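Local coordinates for protein AtxE2 (Asticcacaulis excentricus, PDB 5TXE) that hydrolyses the isopeptide bond of the lasso peptides astexin-2 and astexin-3, opening the threaded knot into a linear peptide, at residues A[305-317]-A[352-364]. The protein carries 1 engineered substitution. Residues are numbered along the deposited sequence; the frame is centred on the assembly and turned at random.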
ATOM      1  N   THR A 305     -10.267  -7.069  13.545  1.00 32.00           N
ATOM      2  CA  THR A 305      -9.481  -7.311  12.308  1.00 34.09           C
ATOM      3  C   THR A 305      -8.655  -8.600  12.311  1.00 32.22           C
ATOM      4  O   THR A 305      -8.155  -9.018  11.289  1.00 31.01           O
ATOM      5  CB  THR A 305      -8.572  -6.125  12.027  1.00 31.91           C
ATOM      6  OG1 THR A 305      -7.858  -5.813  13.226  1.00 31.89           O
ATOM      7  CG2 THR A 305      -9.413  -4.925  11.598  1.00 32.81           C
ATOM      8  N   ARG A 306      -8.495  -9.208  13.468  1.00 31.82           N
ATOM      9  CA  ARG A 306      -7.707 -10.408  13.562  1.00 34.74           C
ATOM     10  C   ARG A 306      -8.003 -11.067  14.893  1.00 31.51           C
ATOM     11  O   ARG A 306      -7.995 -10.398  15.916  1.00 34.19           O
ATOM     12  CB  ARG A 306      -6.198 -10.067  13.509  1.00 33.09           C
ATOM     13  CG  ARG A 306      -5.385 -10.962  12.599  1.00 38.38           C
ATOM     14  CD  ARG A 306      -5.494 -12.432  12.963  1.00 41.44           C
ATOM     15  NE  ARG A 306      -4.545 -13.253  12.219  1.00 43.26           N
ATOM     16  CZ  ARG A 306      -4.501 -14.598  12.252  1.00 49.85           C
ATOM     17  NH1 ARG A 306      -5.348 -15.314  13.006  1.00 44.38           N
ATOM     18  NH2 ARG A 306      -3.582 -15.256  11.528  1.00 42.46           N
ATOM     19  N   MET A 307      -8.185 -12.384  14.896  1.00 36.17           N
ATOM     20  CA  MET A 307      -8.296 -13.113  16.185  1.00 38.42           C
ATOM     21  C   MET A 307      -7.450 -14.409  16.254  1.00 36.76           C
ATOM     22  O   MET A 307      -7.137 -15.006  15.240  1.00 32.66           O
ATOM     23  CB  MET A 307      -9.758 -13.430  16.412  1.00 38.52           C
ATOM     24  CG  MET A 307     -10.312 -14.501  15.494  1.00 38.69           C
ATOM     25  SD  MET A 307     -12.006 -14.982  15.897  1.00 40.34           S
ATOM     26  CE  MET A 307     -12.910 -13.469  15.618  1.00 43.99           C
ATOM     27  N   TRP A 308      -7.123 -14.847  17.461  1.00 38.22           N
ATOM     28  CA  TRP A 308      -6.343 -16.073  17.693  1.00 40.47           C
ATOM     29  C   TRP A 308      -6.857 -16.833  18.902  1.00 44.50           C
ATOM     30  O   TRP A 308      -7.013 -16.232  19.998  1.00 41.49           O
ATOM     31  CB  TRP A 308      -4.904 -15.721  18.059  1.00 41.11           C
ATOM     32  CG  TRP A 308      -4.090 -15.059  16.991  1.00 41.60           C
ATOM     33  CD1 TRP A 308      -3.286 -15.675  16.091  1.00 40.47           C
ATOM     34  CD2 TRP A 308      -3.984 -13.658  16.740  1.00 39.68           C
ATOM     35  NE1 TRP A 308      -2.700 -14.750  15.281  1.00 39.65           N
ATOM     36  CE2 TRP A 308      -3.108 -13.501  15.671  1.00 41.39           C
ATOM     37  CE3 TRP A 308      -4.571 -12.524  17.309  1.00 44.15           C
ATOM     38  CZ2 TRP A 308      -2.796 -12.256  15.147  1.00 42.35           C
ATOM     39  CZ3 TRP A 308      -4.238 -11.284  16.807  1.00 47.29           C
ATOM     40  CH2 TRP A 308      -3.358 -11.160  15.726  1.00 42.98           C
ATOM     41  N   GLY A 309      -7.152 -18.124  18.702  1.00 45.24           N
ATOM     42  CA  GLY A 309      -7.630 -18.988  19.785  1.00 44.74           C
ATOM     43  C   GLY A 309      -6.482 -19.704  20.475  1.00 45.25           C
ATOM     44  O   GLY A 309      -5.576 -20.162  19.829  1.00 47.35           O
ATOM     45  N   ASP A 310      -6.543 -19.848  21.785  1.00 46.52           N
ATOM     46  CA  ASP A 310      -5.498 -20.553  22.547  1.00 52.58           C
ATOM     47  C   ASP A 310      -6.165 -21.558  23.475  1.00 53.21           C
ATOM     48  O   ASP A 310      -6.686 -21.147  24.519  1.00 52.04           O
ATOM     49  CB  ASP A 310      -4.699 -19.516  23.366  1.00 52.76           C
ATOM     50  CG  ASP A 310      -3.561 -20.130  24.220  1.00 58.83           C
ATOM     51  OD1 ASP A 310      -3.425 -21.382  24.260  1.00 51.27           O
ATOM     52  OD2 ASP A 310      -2.794 -19.308  24.824  1.00 56.40           O
ATOM     53  N   GLU A 311      -6.125 -22.847  23.113  1.00 53.37           N
ATOM     54  CA  GLU A 311      -6.775 -23.925  23.899  1.00 64.55           C
ATOM     55  C   GLU A 311      -6.196 -24.104  25.303  1.00 61.49           C
ATOM     56  O   GLU A 311      -6.932 -24.192  26.287  1.00 61.56           O
ATOM     57  CB  GLU A 311      -6.734 -25.275  23.130  1.00 70.31           C
ATOM     58  CG  GLU A 311      -8.076 -26.014  23.071  1.00 75.18           C
ATOM     59  CD  GLU A 311      -8.398 -26.499  21.668  1.00 83.50           C
ATOM     60  OE1 GLU A 311      -8.578 -25.618  20.782  1.00 69.39           O
ATOM     61  OE2 GLU A 311      -8.485 -27.742  21.450  1.00 87.31           O
ATOM     62  N   THR A 312      -4.877 -24.067  25.392  1.00 59.09           N
ATOM     63  CA  THR A 312      -4.175 -24.220  26.653  1.00 63.26           C
ATOM     64  C   THR A 312      -4.604 -23.172  27.686  1.00 67.61           C
ATOM     65  O   THR A 312      -4.913 -23.501  28.840  1.00 72.09           O
ATOM     66  CB  THR A 312      -2.664 -24.123  26.394  1.00 60.21           C
ATOM     67  OG1 THR A 312      -2.332 -25.097  25.413  1.00 60.33           O
ATOM     68  CG2 THR A 312      -1.832 -24.370  27.634  1.00 56.59           C
ATOM     69  N   ALA A 313      -4.611 -21.905  27.290  1.00 67.30           N
ATOM     70  CA  ALA A 313      -4.962 -20.841  28.221  1.00 56.27           C
ATOM     71  C   ALA A 313      -6.477 -20.680  28.257  1.00 50.64           C
ATOM     72  O   ALA A 313      -7.008 -19.984  29.128  1.00 52.70           O
ATOM     73  CB  ALA A 313      -4.303 -19.536  27.806  1.00 61.61           C
ATOM     74  N   ASN A 314      -7.154 -21.298  27.295  1.00 50.44           N
ATOM     75  CA  ASN A 314      -8.591 -21.172  27.136  1.00 55.01           C
ATOM     76  C   ASN A 314      -8.979 -19.690  26.988  1.00 55.37           C
ATOM     77  O   ASN A 314      -9.750 -19.152  27.793  1.00 53.64           O
ATOM     78  CB  ASN A 314      -9.290 -21.847  28.324  1.00 54.40           C
ATOM     79  CG  ASN A 314     -10.780 -21.856  28.189  1.00 54.89           C
ATOM     80  OD1 ASN A 314     -11.335 -22.269  27.157  1.00 54.20           O
ATOM     81  ND2 ASN A 314     -11.456 -21.411  29.247  1.00 55.52           N
ATOM     82  N   VAL A 315      -8.372 -19.007  26.010  1.00 53.26           N
ATOM     83  CA  VAL A 315      -8.685 -17.596  25.756  1.00 50.66           C
ATOM     84  C   VAL A 315      -8.683 -17.305  24.280  1.00 46.90           C
ATOM     85  O   VAL A 315      -8.125 -18.061  23.495  1.00 45.60           O
ATOM     86  CB  VAL A 315      -7.750 -16.583  26.480  1.00 54.99           C
ATOM     87  CG1 VAL A 315      -7.608 -16.889  27.963  1.00 54.65           C
ATOM     88  CG2 VAL A 315      -6.386 -16.576  25.886  1.00 61.33           C
ATOM     89  N   LEU A 316      -9.396 -16.243  23.915  1.00 42.88           N
ATOM     90  CA  LEU A 316      -9.346 -15.683  22.597  1.00 41.78           C
ATOM     91  C   LEU A 316      -8.613 -14.350  22.692  1.00 47.30           C
ATOM     92  O   LEU A 316      -8.820 -13.592  23.655  1.00 41.48           O
ATOM     93  CB  LEU A 316     -10.752 -15.442  22.100  1.00 43.20           C
ATOM     94  CG  LEU A 316     -10.847 -14.950  20.679  1.00 39.76           C
ATOM     95  CD1 LEU A 316     -10.528 -16.056  19.684  1.00 40.28           C
ATOM     96  CD2 LEU A 316     -12.210 -14.363  20.430  1.00 39.25           C
ATOM     97  N   TYR A 317      -7.701 -14.103  21.739  1.00 45.35           N
ATOM     98  CA  TYR A 317      -7.068 -12.794  21.600  1.00 37.24           C
ATOM     99  C   TYR A 317      -7.514 -12.161  20.294  1.00 35.50           C
ATOM    100  O   TYR A 317      -7.731 -12.852  19.310  1.00 37.50           O
ATOM    101  CB  TYR A 317      -5.573 -12.926  21.573  1.00 37.51           C
ATOM    102  CG  TYR A 317      -4.972 -13.712  22.690  1.00 38.33           C
ATOM    103  CD1 TYR A 317      -4.683 -13.122  23.910  1.00 38.23           C
ATOM    104  CD2 TYR A 317      -4.635 -15.054  22.503  1.00 42.19           C
ATOM    105  CE1 TYR A 317      -4.102 -13.852  24.930  1.00 41.88           C
ATOM    106  CE2 TYR A 317      -4.023 -15.793  23.513  1.00 44.37           C
ATOM    107  CZ  TYR A 317      -3.758 -15.214  24.733  1.00 42.48           C
ATOM    108  OH  TYR A 317      -3.167 -16.001  25.751  1.00 43.29           O
ATOM    109  N   GLN A 352       1.436  -6.065  12.212  1.00 30.47           N
ATOM    110  CA  GLN A 352       1.196  -6.700  10.947  1.00 31.79           C
ATOM    111  C   GLN A 352       1.681  -8.138  10.974  1.00 31.15           C
ATOM    112  O   GLN A 352       2.765  -8.430  11.489  1.00 26.71           O
ATOM    113  CB  GLN A 352       1.984  -5.915   9.887  1.00 35.99           C
ATOM    114  CG  GLN A 352       1.542  -4.469   9.763  1.00 36.52           C
ATOM    115  CD  GLN A 352       2.682  -3.531   9.417  1.00 35.84           C
ATOM    116  OE1 GLN A 352       3.816  -3.712   9.854  1.00 39.35           O
ATOM    117  NE2 GLN A 352       2.370  -2.479   8.699  1.00 32.27           N
ATOM    118  N   GLY A 353       0.918  -9.031  10.380  1.00 30.93           N
ATOM    119  CA  GLY A 353       1.383 -10.401  10.170  1.00 34.12           C
ATOM    120  C   GLY A 353       1.555 -11.266  11.409  1.00 36.03           C
ATOM    121  O   GLY A 353       2.206 -12.332  11.355  1.00 36.26           O
ATOM    122  N   CYS A 354       0.996 -10.804  12.516  1.00 31.77           N
ATOM    123  CA  CYS A 354       1.217 -11.430  13.807  1.00 32.98           C
ATOM    124  C   CYS A 354       0.854 -12.912  13.803  1.00 32.27           C
ATOM    125  O   CYS A 354      -0.160 -13.321  13.243  1.00 32.63           O
ATOM    126  CB  CYS A 354       0.371 -10.767  14.868  1.00 32.37           C
ATOM    127  SG  CYS A 354       0.649  -9.010  15.243  1.00 44.28           S
ATOM    128  N   GLU A 355       1.682 -13.701  14.452  1.00 33.04           N
ATOM    129  CA  GLU A 355       1.424 -15.124  14.684  1.00 33.17           C
ATOM    130  C   GLU A 355       1.763 -15.489  16.146  1.00 36.04           C
ATOM    131  O   GLU A 355       2.677 -14.873  16.785  1.00 30.73           O
ATOM    132  CB  GLU A 355       2.262 -15.977  13.743  1.00 37.40           C
ATOM    133  CG  GLU A 355       1.792 -15.917  12.282  1.00 39.08           C
ATOM    134  CD  GLU A 355       2.468 -16.979  11.399  1.00 43.22           C
ATOM    135  OE1 GLU A 355       3.415 -17.663  11.855  1.00 45.00           O
ATOM    136  OE2 GLU A 355       2.075 -17.122  10.226  1.00 47.89           O
ATOM    137  N   ARG A 356       1.024 -16.461  16.705  1.00 38.08           N
ATOM    138  CA  ARG A 356       1.170 -16.768  18.150  1.00 39.48           C
ATOM    139  C   ARG A 356       2.094 -17.936  18.403  1.00 37.63           C
ATOM    140  O   ARG A 356       2.032 -18.940  17.714  1.00 36.38           O
ATOM    141  CB  ARG A 356      -0.197 -17.049  18.754  1.00 42.88           C
ATOM    142  CG  ARG A 356      -0.234 -17.209  20.277  1.00 42.58           C
ATOM    143  CD  ARG A 356      -1.657 -17.421  20.807  1.00 40.64           C
ATOM    144  NE  ARG A 356      -2.270 -18.625  20.267  1.00 39.54           N
ATOM    145  CZ  ARG A 356      -1.957 -19.854  20.657  1.00 39.83           C
ATOM    146  NH1 ARG A 356      -1.111 -20.070  21.679  1.00 42.19           N
ATOM    147  NH2 ARG A 356      -2.530 -20.871  20.062  1.00 43.12           N
ATOM    148  N   GLN A 357       2.974 -17.756  19.376  1.00 40.36           N
ATOM    149  CA  GLN A 357       3.738 -18.841  20.009  1.00 46.86           C
ATOM    150  C   GLN A 357       3.437 -18.808  21.525  1.00 39.46           C
ATOM    151  O   GLN A 357       3.902 -17.900  22.243  1.00 35.58           O
ATOM    152  CB  GLN A 357       5.257 -18.637  19.833  1.00 52.00           C
ATOM    153  CG  GLN A 357       6.141 -19.540  20.724  1.00 56.90           C
ATOM    154  CD  GLN A 357       7.284 -18.779  21.377  1.00 63.00           C
ATOM    155  OE1 GLN A 357       7.060 -17.835  22.141  1.00 78.69           O
ATOM    156  NE2 GLN A 357       8.514 -19.185  21.097  1.00 63.91           N
ATOM    157  N   ALA A 358       2.750 -19.842  21.996  1.00 39.23           N
ATOM    158  CA  ALA A 358       2.316 -19.943  23.385  1.00 41.07           C
ATOM    159  C   ALA A 358       1.626 -18.657  23.844  1.00 39.64           C
ATOM    160  O   ALA A 358       0.570 -18.321  23.305  1.00 41.49           O
ATOM    161  CB  ALA A 358       3.494 -20.299  24.284  1.00 41.65           C
ATOM    162  N   LYS A 359       2.251 -17.910  24.765  1.00 43.57           N
ATOM    163  CA  LYS A 359       1.703 -16.661  25.278  1.00 50.08           C
ATOM    164  C   LYS A 359       2.429 -15.380  24.788  1.00 49.71           C
ATOM    165  O   LYS A 359       2.372 -14.299  25.412  1.00 41.63           O
ATOM    166  CB  LYS A 359       1.632 -16.754  26.794  1.00 60.75           C
ATOM    167  CG  LYS A 359       0.352 -17.447  27.209  1.00 65.89           C
ATOM    168  CD  LYS A 359       0.310 -17.660  28.700  1.00 70.08           C
ATOM    169  CE  LYS A 359      -0.742 -18.721  28.985  1.00 79.80           C
ATOM    170  NZ  LYS A 359      -0.741 -19.143  30.404  1.00 72.83           N
ATOM    171  N   ARG A 360       3.077 -15.506  23.630  1.00 50.29           N
ATOM    172  CA  ARG A 360       3.521 -14.327  22.883  1.00 51.45           C
ATOM    173  C   ARG A 360       2.943 -14.275  21.458  1.00 46.25           C
ATOM    174  O   ARG A 360       2.641 -15.280  20.813  1.00 38.30           O
ATOM    175  CB  ARG A 360       5.050 -14.118  22.924  1.00 59.62           C
ATOM    176  CG  ARG A 360       5.865 -15.345  23.243  1.00 69.22           C
ATOM    177  CD  ARG A 360       6.939 -15.054  24.284  1.00 77.89           C
ATOM    178  NE  ARG A 360       8.115 -14.365  23.741  1.00 75.69           N
ATOM    179  CZ  ARG A 360       9.001 -14.919  22.907  1.00 71.63           C
ATOM    180  NH1 ARG A 360       8.876 -16.171  22.460  1.00 60.94           N
ATOM    181  NH2 ARG A 360      10.029 -14.189  22.501  1.00 84.21           N
ATOM    182  N   LEU A 361       2.783 -13.049  21.003  1.00 40.84           N
ATOM    183  CA  LEU A 361       2.526 -12.745  19.630  1.00 41.72           C
ATOM    184  C   LEU A 361       3.869 -12.264  19.056  1.00 35.71           C
ATOM    185  O   LEU A 361       4.554 -11.457  19.668  1.00 30.71           O
ATOM    186  CB  LEU A 361       1.491 -11.623  19.593  1.00 42.89           C
ATOM    187  CG  LEU A 361       0.393 -11.682  18.569  1.00 41.68           C
ATOM    188  CD1 LEU A 361      -0.212 -13.078  18.451  1.00 45.20           C
ATOM    189  CD2 LEU A 361      -0.672 -10.675  18.943  1.00 42.28           C
ATOM    190  N   ILE A 362       4.244 -12.792  17.909  1.00 32.98           N
ATOM    191  CA  ILE A 362       5.343 -12.228  17.144  1.00 34.77           C
ATOM    192  C   ILE A 362       4.774 -11.469  15.962  1.00 32.40           C
ATOM    193  O   ILE A 362       4.064 -12.059  15.138  1.00 33.66           O
ATOM    194  CB  ILE A 362       6.264 -13.333  16.649  1.00 37.81           C
ATOM    195  CG1 ILE A 362       6.984 -13.906  17.880  1.00 39.93           C
ATOM    196  CG2 ILE A 362       7.393 -12.777  15.805  1.00 35.01           C
ATOM    197  CD1 ILE A 362       6.353 -15.061  18.565  1.00 40.11           C
ATOM    198  N   CYS A 363       5.120 -10.203  15.874  1.00 30.28           N
ATOM    199  CA  CYS A 363       4.532  -9.268  14.900  1.00 36.93           C
ATOM    200  C   CYS A 363       5.566  -8.423  14.150  1.00 35.51           C
ATOM    201  O   CYS A 363       6.635  -8.117  14.683  1.00 31.83           O
ATOM    202  CB  CYS A 363       3.654  -8.259  15.640  1.00 38.40           C
ATOM    203  SG  CYS A 363       2.342  -9.003  16.605  1.00 46.19           S
ATOM    204  N   ALA A 364       5.221  -7.968  12.949  1.00 32.89           N
ATOM    205  CA  ALA A 364       5.882  -6.778  12.448  1.00 32.89           C
ATOM    206  C   ALA A 364       5.173  -5.591  13.058  1.00 29.84           C
ATOM    207  O   ALA A 364       3.989  -5.654  13.323  1.00 29.79           O
ATOM    208  CB  ALA A 364       5.806  -6.714  10.923  1.00 34.18           C
TER
HETATM  209  O   HOH W   1      -2.090 -12.220  11.028  1.00 43.11           O
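The indole of W308 packs against C354 and L361. CD1 of L361 sits over one face of the six-membered ring in a CH-pi contact, 4.2 Å from its centroid. CD of R306 lies against the opposite face. CZ2 of W308 meets CB of C354 at 3.5 Å, and the C354 carbonyl O approaches the ring edge near its plane. A water accepts a hydrogen bond from NE of R306 at 2.9 Å and donates one to the same C354 O. These side chains join the hairpins formed by the first two strands of two successive four-stranded antiparallel sheets, 304-347 and 350-388, neighbouring blades of the beta-propeller that prolyl oligopeptidase-type enzymes carry beside their hydrolase domain. Strands 305-310 and 354-357 run nearly parallel, 11° apart and 8.6 Å between axes, too far for backbone pairing; the C354-C363 disulfide ties the second hairpin internally. The direct polar contacts across the interface centre on R356. With CG anti to the backbone N (chi1 -173°) and the chain bent at chi3, its guanidinium lies flat against the D310 carboxylate, the planes 13° apart. OD2 of D310 is 3.6 Å from NH1 of R356, a long salt bridge of charge alone, since the oxygen lies well out of the guanidinium plane. NH1 directs an N-H at the A358 carbonyl O, 2.9 Å away, in the carbonyl plane on a lone pair, while NH2 makes a weak hydrogen bond to O of G309. A leucine in place of R356 would probably leave the D310 carboxylate without this countercharge and the A358 carbonyl without its side-chain donor. Near the turn, CE of the extended K359 chain rests on CB of A313 at 3.8 Å.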